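Local coordinates for protein CghA (Chaetomium globosum, PDB 6KBC) that is a two-domain, beta-rich protein of the calycin clan that holds the ligand WK1 in a pocket, at residues N322-E328 with W339-H345; S365-V371 with H383-G389. One frame throughout, in Å; residues are numbered along the deposited sequence.

Contact 1 (N322-E328 with W339-H345)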
ATOM      1  N   ASN A 322     -19.384   1.302  -6.018  1.00 18.45           N
ATOM      2  CA  ASN A 322     -19.382   0.192  -5.078  1.00 21.21           C
ATOM      3  C   ASN A 322     -19.462   0.683  -3.631  1.00 21.79           C
ATOM      4  O   ASN A 322     -19.000   1.774  -3.286  1.00 20.70           O
ATOM      5  CB  ASN A 322     -18.139  -0.694  -5.267  1.00 19.32           C
ATOM      6  CG  ASN A 322     -16.844   0.051  -5.029  1.00 21.41           C
ATOM      7  OD1 ASN A 322     -16.626   1.131  -5.586  1.00 19.52           O
ATOM      8  ND2 ASN A 322     -15.956  -0.541  -4.214  1.00 19.13           N
ATOM      9  N   VAL A 323     -20.079  -0.142  -2.778  1.00 18.54           N
ATOM     10  CA  VAL A 323     -20.166   0.185  -1.363  1.00 19.70           C
ATOM     11  C   VAL A 323     -19.039  -0.469  -0.585  1.00 20.00           C
ATOM     12  O   VAL A 323     -18.938  -0.277   0.629  1.00 19.65           O
ATOM     13  CB  VAL A 323     -21.546  -0.232  -0.812  1.00 20.53           C
ATOM     14  CG1 VAL A 323     -22.692   0.556  -1.578  1.00 22.40           C
ATOM     15  CG2 VAL A 323     -21.746  -1.719  -0.938  1.00 21.85           C
ATOM     16  N   GLY A 324     -18.180  -1.222  -1.254  1.00 19.09           N
ATOM     17  CA  GLY A 324     -17.097  -1.907  -0.574  1.00 19.51           C
ATOM     18  C   GLY A 324     -16.579  -3.029  -1.452  1.00 19.97           C
ATOM     19  O   GLY A 324     -16.867  -3.084  -2.645  1.00 18.28           O
ATOM     20  N   TYR A 325     -15.825  -3.912  -0.828  1.00 17.28           N
ATOM     21  CA  TYR A 325     -15.233  -5.042  -1.517  1.00 17.89           C
ATOM     22  C   TYR A 325     -15.431  -6.280  -0.668  1.00 19.39           C
ATOM     23  O   TYR A 325     -15.350  -6.219   0.565  1.00 20.51           O
ATOM     24  CB  TYR A 325     -13.730  -4.838  -1.750  1.00 17.15           C
ATOM     25  CG  TYR A 325     -13.358  -4.286  -3.107  1.00 20.08           C
ATOM     26  CD1 TYR A 325     -13.173  -5.137  -4.194  1.00 18.89           C
ATOM     27  CD2 TYR A 325     -13.140  -2.920  -3.291  1.00 18.92           C
ATOM     28  CE1 TYR A 325     -12.818  -4.633  -5.446  1.00 19.09           C
ATOM     29  CE2 TYR A 325     -12.775  -2.408  -4.517  1.00 18.69           C
ATOM     30  CZ  TYR A 325     -12.606  -3.276  -5.593  1.00 20.10           C
ATOM     31  OH  TYR A 325     -12.244  -2.773  -6.825  1.00 22.51           O
ATOM     32  N   ARG A 326     -15.667  -7.402  -1.326  1.00 18.89           N
ATOM     33  CA  ARG A 326     -15.576  -8.701  -0.685  1.00 20.56           C
ATOM     34  C   ARG A 326     -14.206  -9.279  -0.990  1.00 22.35           C
ATOM     35  O   ARG A 326     -13.746  -9.205  -2.132  1.00 19.74           O
ATOM     36  CB  ARG A 326     -16.678  -9.639  -1.177  1.00 21.42           C
ATOM     37  CG  ARG A 326     -16.565 -11.066  -0.633  1.00 23.26           C
ATOM     38  CD  ARG A 326     -17.903 -11.785  -0.835  1.00 27.00           C
ATOM     39  NE  ARG A 326     -18.932 -11.095  -0.065  1.00 27.25           N
ATOM     40  CZ  ARG A 326     -20.228 -11.069  -0.362  1.00 32.69           C
ATOM     41  NH1 ARG A 326     -20.690 -11.725  -1.419  1.00 32.50           N
ATOM     42  NH2 ARG A 326     -21.064 -10.385   0.412  1.00 27.32           N
ATOM     43  N   LEU A 327     -13.542  -9.810   0.043  1.00 20.22           N
ATOM     44  CA  LEU A 327     -12.283 -10.533  -0.087  1.00 20.77           C
ATOM     45  C   LEU A 327     -12.520 -11.970   0.326  1.00 22.64           C
ATOM     46  O   LEU A 327     -12.862 -12.238   1.485  1.00 22.19           O
ATOM     47  CB  LEU A 327     -11.179  -9.953   0.807  1.00 22.96           C
ATOM     48  CG  LEU A 327     -10.734  -8.523   0.565  1.00 22.18           C
ATOM     49  CD1 LEU A 327      -9.563  -8.216   1.518  1.00 19.31           C
ATOM     50  CD2 LEU A 327     -10.349  -8.348  -0.889  1.00 22.20           C
ATOM     51  N   GLU A 328     -12.308 -12.893  -0.596  1.00 20.88           N
ATOM     52  CA  GLU A 328     -12.425 -14.312  -0.298  1.00 19.14           C
ATOM     53  C   GLU A 328     -11.041 -14.923  -0.446  1.00 20.68           C
ATOM     54  O   GLU A 328     -10.515 -15.004  -1.558  1.00 21.12           O
ATOM     55  CB  GLU A 328     -13.424 -14.984  -1.222  1.00 20.36           C
ATOM     56  CG  GLU A 328     -13.530 -16.483  -1.056  1.00 24.51           C
ATOM     57  CD  GLU A 328     -14.158 -17.077  -2.291  1.00 26.22           C
ATOM     58  OE1 GLU A 328     -15.360 -17.373  -2.247  1.00 27.76           O
ATOM     59  OE2 GLU A 328     -13.449 -17.204  -3.316  1.00 29.51           O
ATOM     60  N   TRP A 339     -11.812 -18.127   3.729  1.00 18.69           N
ATOM     61  CA  TRP A 339     -12.275 -17.037   4.563  1.00 21.33           C
ATOM     62  C   TRP A 339     -12.882 -15.978   3.657  1.00 24.86           C
ATOM     63  O   TRP A 339     -12.356 -15.706   2.574  1.00 24.41           O
ATOM     64  CB  TRP A 339     -11.139 -16.451   5.379  1.00 18.05           C
ATOM     65  CG  TRP A 339     -10.403 -17.463   6.206  1.00 22.55           C
ATOM     66  CD1 TRP A 339     -10.595 -17.740   7.537  1.00 24.30           C
ATOM     67  CD2 TRP A 339      -9.351 -18.326   5.765  1.00 24.20           C
ATOM     68  NE1 TRP A 339      -9.722 -18.729   7.946  1.00 22.28           N
ATOM     69  CE2 TRP A 339      -8.937 -19.093   6.883  1.00 28.72           C
ATOM     70  CE3 TRP A 339      -8.705 -18.519   4.538  1.00 23.27           C
ATOM     71  CZ2 TRP A 339      -7.919 -20.045   6.801  1.00 26.55           C
ATOM     72  CZ3 TRP A 339      -7.672 -19.450   4.471  1.00 24.71           C
ATOM     73  CH2 TRP A 339      -7.303 -20.208   5.591  1.00 24.29           C
ATOM     74  N   SER A 340     -13.993 -15.398   4.091  1.00 21.15           N
ATOM     75  CA  SER A 340     -14.654 -14.346   3.329  1.00 22.67           C
ATOM     76  C   SER A 340     -14.866 -13.155   4.237  1.00 22.93           C
ATOM     77  O   SER A 340     -15.341 -13.310   5.370  1.00 22.49           O
ATOM     78  CB  SER A 340     -15.999 -14.817   2.763  1.00 22.90           C
ATOM     79  OG  SER A 340     -16.434 -13.895   1.788  1.00 24.76           O
ATOM     80  N   PHE A 341     -14.492 -11.975   3.756  1.00 19.37           N
ATOM     81  CA  PHE A 341     -14.669 -10.751   4.511  1.00 20.37           C
ATOM     82  C   PHE A 341     -15.341  -9.722   3.631  1.00 20.00           C
ATOM     83  O   PHE A 341     -15.021  -9.594   2.445  1.00 20.30           O
ATOM     84  CB  PHE A 341     -13.334 -10.182   5.029  1.00 19.69           C
ATOM     85  CG  PHE A 341     -12.554 -11.160   5.844  1.00 22.07           C
ATOM     86  CD1 PHE A 341     -12.785 -11.278   7.211  1.00 22.39           C
ATOM     87  CD2 PHE A 341     -11.617 -11.985   5.245  1.00 22.55           C
ATOM     88  CE1 PHE A 341     -12.052 -12.192   7.980  1.00 23.88           C
ATOM     89  CE2 PHE A 341     -10.895 -12.898   6.008  1.00 21.75           C
ATOM     90  CZ  PHE A 341     -11.130 -13.002   7.369  1.00 21.33           C
ATOM     91  N   ASP A 342     -16.260  -8.984   4.224  1.00 21.29           N
ATOM     92  CA  ASP A 342     -16.843  -7.830   3.565  1.00 24.20           C
ATOM     93  C   ASP A 342     -16.195  -6.593   4.146  1.00 22.99           C
ATOM     94  O   ASP A 342     -16.140  -6.428   5.374  1.00 20.83           O
ATOM     95  CB  ASP A 342     -18.361  -7.800   3.742  1.00 22.47           C
ATOM     96  CG  ASP A 342     -19.058  -8.772   2.799  1.00 27.77           C
ATOM     97  OD1 ASP A 342     -18.350  -9.474   2.030  1.00 24.84           O
ATOM     98  OD2 ASP A 342     -20.297  -8.811   2.798  1.00 30.45           O
ATOM     99  N   LEU A 343     -15.669  -5.757   3.272  1.00 16.10           N
ATOM    100  CA  LEU A 343     -15.013  -4.519   3.664  1.00 19.34           C
ATOM    101  C   LEU A 343     -15.901  -3.402   3.145  1.00 22.31           C
ATOM    102  O   LEU A 343     -15.898  -3.111   1.945  1.00 19.60           O
ATOM    103  CB  LEU A 343     -13.611  -4.431   3.083  1.00 18.08           C
ATOM    104  CG  LEU A 343     -12.523  -5.215   3.834  1.00 21.93           C
ATOM    105  CD1 LEU A 343     -12.787  -6.694   3.817  1.00 22.90           C
ATOM    106  CD2 LEU A 343     -11.228  -4.923   3.146  1.00 25.61           C
ATOM    107  N   ARG A 344     -16.681  -2.792   4.026  1.00 19.11           N
ATOM    108  CA  ARG A 344     -17.685  -1.836   3.581  1.00 20.87           C
ATOM    109  C   ARG A 344     -17.219  -0.428   3.883  1.00 21.15           C
ATOM    110  O   ARG A 344     -16.704  -0.157   4.973  1.00 19.25           O
ATOM    111  CB  ARG A 344     -19.054  -2.134   4.204  1.00 20.04           C
ATOM    112  CG  ARG A 344     -19.554  -3.483   3.717  1.00 22.88           C
ATOM    113  CD  ARG A 344     -20.887  -3.888   4.327  1.00 23.80           C
ATOM    114  NE  ARG A 344     -21.319  -5.158   3.757  1.00 21.25           N
ATOM    115  CZ  ARG A 344     -22.005  -5.270   2.624  1.00 26.83           C
ATOM    116  NH1 ARG A 344     -22.340  -4.178   1.932  1.00 22.20           N
ATOM    117  NH2 ARG A 344     -22.350  -6.473   2.177  1.00 25.27           N
ATOM    118  N   HIS A 345     -17.390   0.456   2.895  1.00 19.59           N
ATOM    119  CA  HIS A 345     -16.942   1.838   2.989  1.00 19.70           C
ATOM    120  C   HIS A 345     -17.609   2.536   4.163  1.00 22.99           C
ATOM    121  O   HIS A 345     -18.830   2.739   4.157  1.00 20.97           O
ATOM    122  CB  HIS A 345     -17.269   2.591   1.703  1.00 20.25           C
ATOM    123  CG  HIS A 345     -16.581   2.034   0.491  1.00 19.11           C
ATOM    124  ND1 HIS A 345     -17.084   2.187  -0.784  1.00 18.69           N
ATOM    125  CD2 HIS A 345     -15.425   1.339   0.364  1.00 19.66           C
ATOM    126  CE1 HIS A 345     -16.272   1.600  -1.646  1.00 20.18           C
ATOM    127  NE2 HIS A 345     -15.248   1.090  -0.977  1.00 20.60           N
TER
HETATM  128  O   HOH W   1     -17.264 -15.551  -0.241  1.00 33.02           O

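Contact 2 (S365-V371 with H383-G389)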
ATOM      1  N   SER A 365      -9.984   6.410  -4.995  1.00 21.82           N
ATOM      2  CA  SER A 365     -10.735   6.662  -3.779  1.00 18.61           C
ATOM      3  C   SER A 365     -10.128   5.856  -2.647  1.00 23.54           C
ATOM      4  O   SER A 365      -9.816   4.670  -2.806  1.00 22.77           O
ATOM      5  CB  SER A 365     -12.207   6.302  -3.924  1.00 21.10           C
ATOM      6  OG  SER A 365     -12.773   6.931  -5.062  1.00 23.75           O
ATOM      7  N   GLY A 366      -9.974   6.503  -1.504  1.00 22.55           N
ATOM      8  CA  GLY A 366      -9.524   5.842  -0.290  1.00 18.30           C
ATOM      9  C   GLY A 366     -10.681   5.828   0.693  1.00 20.82           C
ATOM     10  O   GLY A 366     -11.472   6.780   0.751  1.00 22.15           O
ATOM     11  N   PHE A 367     -10.760   4.755   1.468  1.00 19.62           N
ATOM     12  CA  PHE A 367     -11.806   4.586   2.460  1.00 20.76           C
ATOM     13  C   PHE A 367     -11.232   3.950   3.714  1.00 20.60           C
ATOM     14  O   PHE A 367     -10.351   3.086   3.646  1.00 20.07           O
ATOM     15  CB  PHE A 367     -12.928   3.673   1.976  1.00 17.71           C
ATOM     16  CG  PHE A 367     -13.727   4.236   0.852  1.00 19.44           C
ATOM     17  CD1 PHE A 367     -14.805   5.065   1.106  1.00 20.23           C
ATOM     18  CD2 PHE A 367     -13.390   3.941  -0.465  1.00 19.35           C
ATOM     19  CE1 PHE A 367     -15.559   5.580   0.045  1.00 22.21           C
ATOM     20  CE2 PHE A 367     -14.143   4.456  -1.523  1.00 19.57           C
ATOM     21  CZ  PHE A 367     -15.215   5.268  -1.262  1.00 19.65           C
ATOM     22  N   VAL A 368     -11.775   4.355   4.853  1.00 20.75           N
ATOM     23  CA  VAL A 368     -11.747   3.505   6.038  1.00 20.33           C
ATOM     24  C   VAL A 368     -12.912   2.538   5.913  1.00 20.16           C
ATOM     25  O   VAL A 368     -14.043   2.954   5.635  1.00 21.39           O
ATOM     26  CB  VAL A 368     -11.865   4.346   7.318  1.00 19.58           C
ATOM     27  CG1 VAL A 368     -11.952   3.433   8.541  1.00 23.48           C
ATOM     28  CG2 VAL A 368     -10.708   5.333   7.428  1.00 20.36           C
ATOM     29  N   VAL A 369     -12.652   1.249   6.087  1.00 18.37           N
ATOM     30  CA  VAL A 369     -13.694   0.260   5.867  1.00 18.95           C
ATOM     31  C   VAL A 369     -13.996  -0.441   7.178  1.00 20.83           C
ATOM     32  O   VAL A 369     -13.106  -0.687   7.992  1.00 20.01           O
ATOM     33  CB  VAL A 369     -13.305  -0.772   4.786  1.00 19.62           C
ATOM     34  CG1 VAL A 369     -13.296  -0.107   3.395  1.00 16.68           C
ATOM     35  CG2 VAL A 369     -11.930  -1.363   5.114  1.00 18.79           C
ATOM     36  N   GLU A 370     -15.259  -0.795   7.361  1.00 21.68           N
ATOM     37  CA  GLU A 370     -15.646  -1.712   8.417  1.00 22.15           C
ATOM     38  C   GLU A 370     -15.592  -3.126   7.854  1.00 22.86           C
ATOM     39  O   GLU A 370     -16.041  -3.375   6.731  1.00 21.59           O
ATOM     40  CB  GLU A 370     -17.051  -1.390   8.913  1.00 24.31           C
ATOM     41  CG  GLU A 370     -17.427  -2.094  10.200  1.00 28.00           C
ATOM     42  CD  GLU A 370     -18.702  -1.511  10.795  1.00 36.04           C
ATOM     43  OE1 GLU A 370     -19.272  -0.578  10.177  1.00 35.36           O
ATOM     44  OE2 GLU A 370     -19.102  -1.944  11.894  1.00 37.07           O
ATOM     45  N   VAL A 371     -15.046  -4.052   8.638  1.00 23.30           N
ATOM     46  CA  VAL A 371     -14.724  -5.399   8.175  1.00 21.34           C
ATOM     47  C   VAL A 371     -15.547  -6.405   8.967  1.00 25.14           C
ATOM     48  O   VAL A 371     -15.585  -6.351  10.201  1.00 22.12           O
ATOM     49  CB  VAL A 371     -13.217  -5.686   8.328  1.00 25.70           C
ATOM     50  CG1 VAL A 371     -12.858  -7.063   7.764  1.00 21.97           C
ATOM     51  CG2 VAL A 371     -12.412  -4.586   7.653  1.00 22.33           C
ATOM     52  N   HIS A 383     -15.214  -8.870  13.566  1.00 24.35           N
ATOM     53  CA  HIS A 383     -15.493  -7.473  13.275  1.00 27.18           C
ATOM     54  C   HIS A 383     -14.211  -6.675  13.400  1.00 28.96           C
ATOM     55  O   HIS A 383     -13.441  -6.866  14.343  1.00 28.91           O
ATOM     56  CB  HIS A 383     -16.582  -6.890  14.203  1.00 28.55           C
ATOM     57  CG  HIS A 383     -16.969  -5.485  13.851  1.00 34.27           C
ATOM     58  ND1 HIS A 383     -16.248  -4.386  14.279  1.00 33.27           N
ATOM     59  CD2 HIS A 383     -17.944  -5.001  13.041  1.00 35.90           C
ATOM     60  CE1 HIS A 383     -16.790  -3.286  13.786  1.00 35.84           C
ATOM     61  NE2 HIS A 383     -17.823  -3.630  13.035  1.00 37.45           N
ATOM     62  N   GLY A 384     -13.976  -5.792  12.450  1.00 24.63           N
ATOM     63  CA  GLY A 384     -12.770  -5.007  12.513  1.00 24.68           C
ATOM     64  C   GLY A 384     -12.813  -3.850  11.557  1.00 26.42           C
ATOM     65  O   GLY A 384     -13.877  -3.436  11.090  1.00 22.78           O
ATOM     66  N   TRP A 385     -11.620  -3.345  11.268  1.00 23.77           N
ATOM     67  CA  TRP A 385     -11.447  -2.086  10.573  1.00 23.66           C
ATOM     68  C   TRP A 385     -10.249  -2.203   9.648  1.00 20.77           C
ATOM     69  O   TRP A 385      -9.341  -3.005   9.866  1.00 20.48           O
ATOM     70  CB  TRP A 385     -11.246  -0.944  11.576  1.00 22.17           C
ATOM     71  CG  TRP A 385     -12.458  -0.773  12.384  1.00 23.20           C
ATOM     72  CD1 TRP A 385     -12.730  -1.317  13.614  1.00 25.55           C
ATOM     73  CD2 TRP A 385     -13.613  -0.060  11.990  1.00 24.29           C
ATOM     74  NE1 TRP A 385     -13.994  -0.955  14.015  1.00 27.41           N
ATOM     75  CE2 TRP A 385     -14.560  -0.183  13.033  1.00 26.55           C
ATOM     76  CE3 TRP A 385     -13.946   0.680  10.850  1.00 22.15           C
ATOM     77  CZ2 TRP A 385     -15.813   0.414  12.971  1.00 28.54           C
ATOM     78  CZ3 TRP A 385     -15.186   1.286  10.797  1.00 26.57           C
ATOM     79  CH2 TRP A 385     -16.110   1.139  11.848  1.00 29.28           C
ATOM     80  N   GLY A 386     -10.247  -1.378   8.620  1.00 22.61           N
ATOM     81  CA  GLY A 386      -9.143  -1.402   7.692  1.00 22.05           C
ATOM     82  C   GLY A 386      -9.213  -0.208   6.779  1.00 21.81           C
ATOM     83  O   GLY A 386     -10.018   0.705   6.976  1.00 18.35           O
ATOM     84  N   MET A 387      -8.354  -0.215   5.775  1.00 21.88           N
ATOM     85  CA  MET A 387      -8.408   0.836   4.785  1.00 21.77           C
ATOM     86  C   MET A 387      -8.370   0.181   3.419  1.00 23.38           C
ATOM     87  O   MET A 387      -7.838  -0.922   3.260  1.00 21.28           O
ATOM     88  CB  MET A 387      -7.243   1.815   4.929  1.00 24.68           C
ATOM     89  CG  MET A 387      -5.905   1.165   4.843  1.00 27.10           C
ATOM     90  SD  MET A 387      -4.558   2.350   5.033  1.00 48.39           S
ATOM     91  CE  MET A 387      -4.798   2.855   6.757  1.00 16.29           C
ATOM     92  N   THR A 388      -8.969   0.850   2.437  1.00 22.46           N
ATOM     93  CA  THR A 388      -8.835   0.431   1.059  1.00 20.30           C
ATOM     94  C   THR A 388      -8.438   1.632   0.218  1.00 21.37           C
ATOM     95  O   THR A 388      -8.798   2.775   0.516  1.00 21.39           O
ATOM     96  CB  THR A 388     -10.135  -0.205   0.462  1.00 23.80           C
ATOM     97  OG1 THR A 388     -11.189   0.759   0.455  1.00 21.77           O
ATOM     98  CG2 THR A 388     -10.568  -1.442   1.245  1.00 20.69           C
ATOM     99  N   GLY A 389      -7.657   1.353  -0.815  1.00 17.39           N
ATOM    100  CA  GLY A 389      -7.357   2.324  -1.836  1.00 17.91           C
ATOM    101  C   GLY A 389      -7.857   1.707  -3.119  1.00 21.56           C
ATOM    102  O   GLY A 389      -7.408   0.620  -3.492  1.00 20.05           O
TER

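Contact 1 (N322-E328 with W339-H345)
Gly-324 lies under the ring of His-345, its CA 3.7 Å from the ring centroid and over the face, at the compact end of an antiparallel hairpin formed by strands 324-330 and 338-346. Glycine suits the place: at its backbone angles (phi 161°) a CB would be pressed against the carbonyl oxygens of Val-323 and Leu-343, and the bare Gly-324 CA comes within 3.0 Å of Leu-343 O. Asn-322 closes in on the same ring from the loop. Its ND2 lies 3.4 Å from His-345 CE1, with the amide nearly perpendicular to the imidazole, and also bonds to Gly-324 O; Glu-390 accepts from both Asn-322 ND2 and His-345 NE2. Further along, paired backbone bonds join Tyr-325 to Leu-343 and Leu-327 to Phe-341. These four residues turn their side chains to the buried face, where Leu-327 CD1 meets Leu-343 CD2 at 4.0 Å and both leucines rest on Val-245.

The face of Arg-326, Asp-342 and Arg-344 is partly exposed and polar. Arg-326 sends CG anti to its N (chi1 175°) and bends at chi3, bringing its guanidinium side-on and nearly coplanar to the Asp-342 carboxylate. Arg-326 NE reaches Asp-342 OD1 at 2.7 Å and Arg-326 NH2 reaches Asp-342 OD2 at 3.0 Å, both on syn lone pairs. From above the carboxylate plane, Arg-344 NH2 adds a longer, more bent bond to OD2, while its NH1 is held by the backbone carbonyls of Asp-310 and Asp-312.

Arg-326 NH2 and Arg-344 NH2 lie 4.5 Å apart, and the carboxylate they share should partly offset the like charges and probably stays ionised. Backbone bonds join the strands; the leucines pack on the buried face, while a salt-bridge network ties the other.

Contact 2 (S365-V371 with H383-G389)
Glu-370 and His-383 both set CG anti to their backbone N (chi1 -168° and -175°), and Glu-370 then runs on extended, so that its OE2 meets the edge of the imidazole at NE2. The bond from His-383 NE2 to Glu-370 OE2 is straight, but its modelled length of 2.4 Å is too short to be trusted. On its way out the glutamate chain runs alongside one face of Trp-385, a CH-pi contact with Glu-370 CG 4.0 Å from the centroid of the six-membered ring: the broad indole suits a place where it can cover the methylenes of a partly exposed acid.

On the opposite, buried face, small residues make room for branched ones. Val-369 CG2 packs 3.4 Å from Gly-386 C, Val-371 covers Gly-384, and Val-369 CG1 meets Thr-388 CG2 at 3.7 Å. Thr-388 OG1 bonds to Glu-390.

Paired backbone bonds of Phe-367, Val-369 and Val-371 with Thr-388, Gly-386 and Gly-384 zip up this antiparallel hairpin. Strands 338-346 and 348-353 also pair with strand 363-375, and strand 382-392 likewise pairs with strand 239-249. Trp-385 and Met-387 reach Met-54 of strand 46-54, and Gly-389 lies close to bound WK1.

How the contacts relate
Both contacts are largely buried antiparallel hairpins of one sheet, and they follow each other along the chain. Strands 338-346 and 363-375 are neighbours, so contact 1 and contact 2 share a seam: Arg-344 N probably bonds to Glu-370 O at 2.8 Å, and the rings of His-345 and Phe-367 stack. Their buried faces meet in a largely apolar layer, Leu-343 against Val-369 and Val-371, that also touches strand 239-249. The polar parts differ. Contact 1 carries an arginine-rich salt-bridge network on a partly exposed face, whereas contact 2, nearer the chain centre and the ligand, has a glutamate–histidine hydrogen bond at one end in place of such a network and relies more on glycines, valines and an aromatic ring.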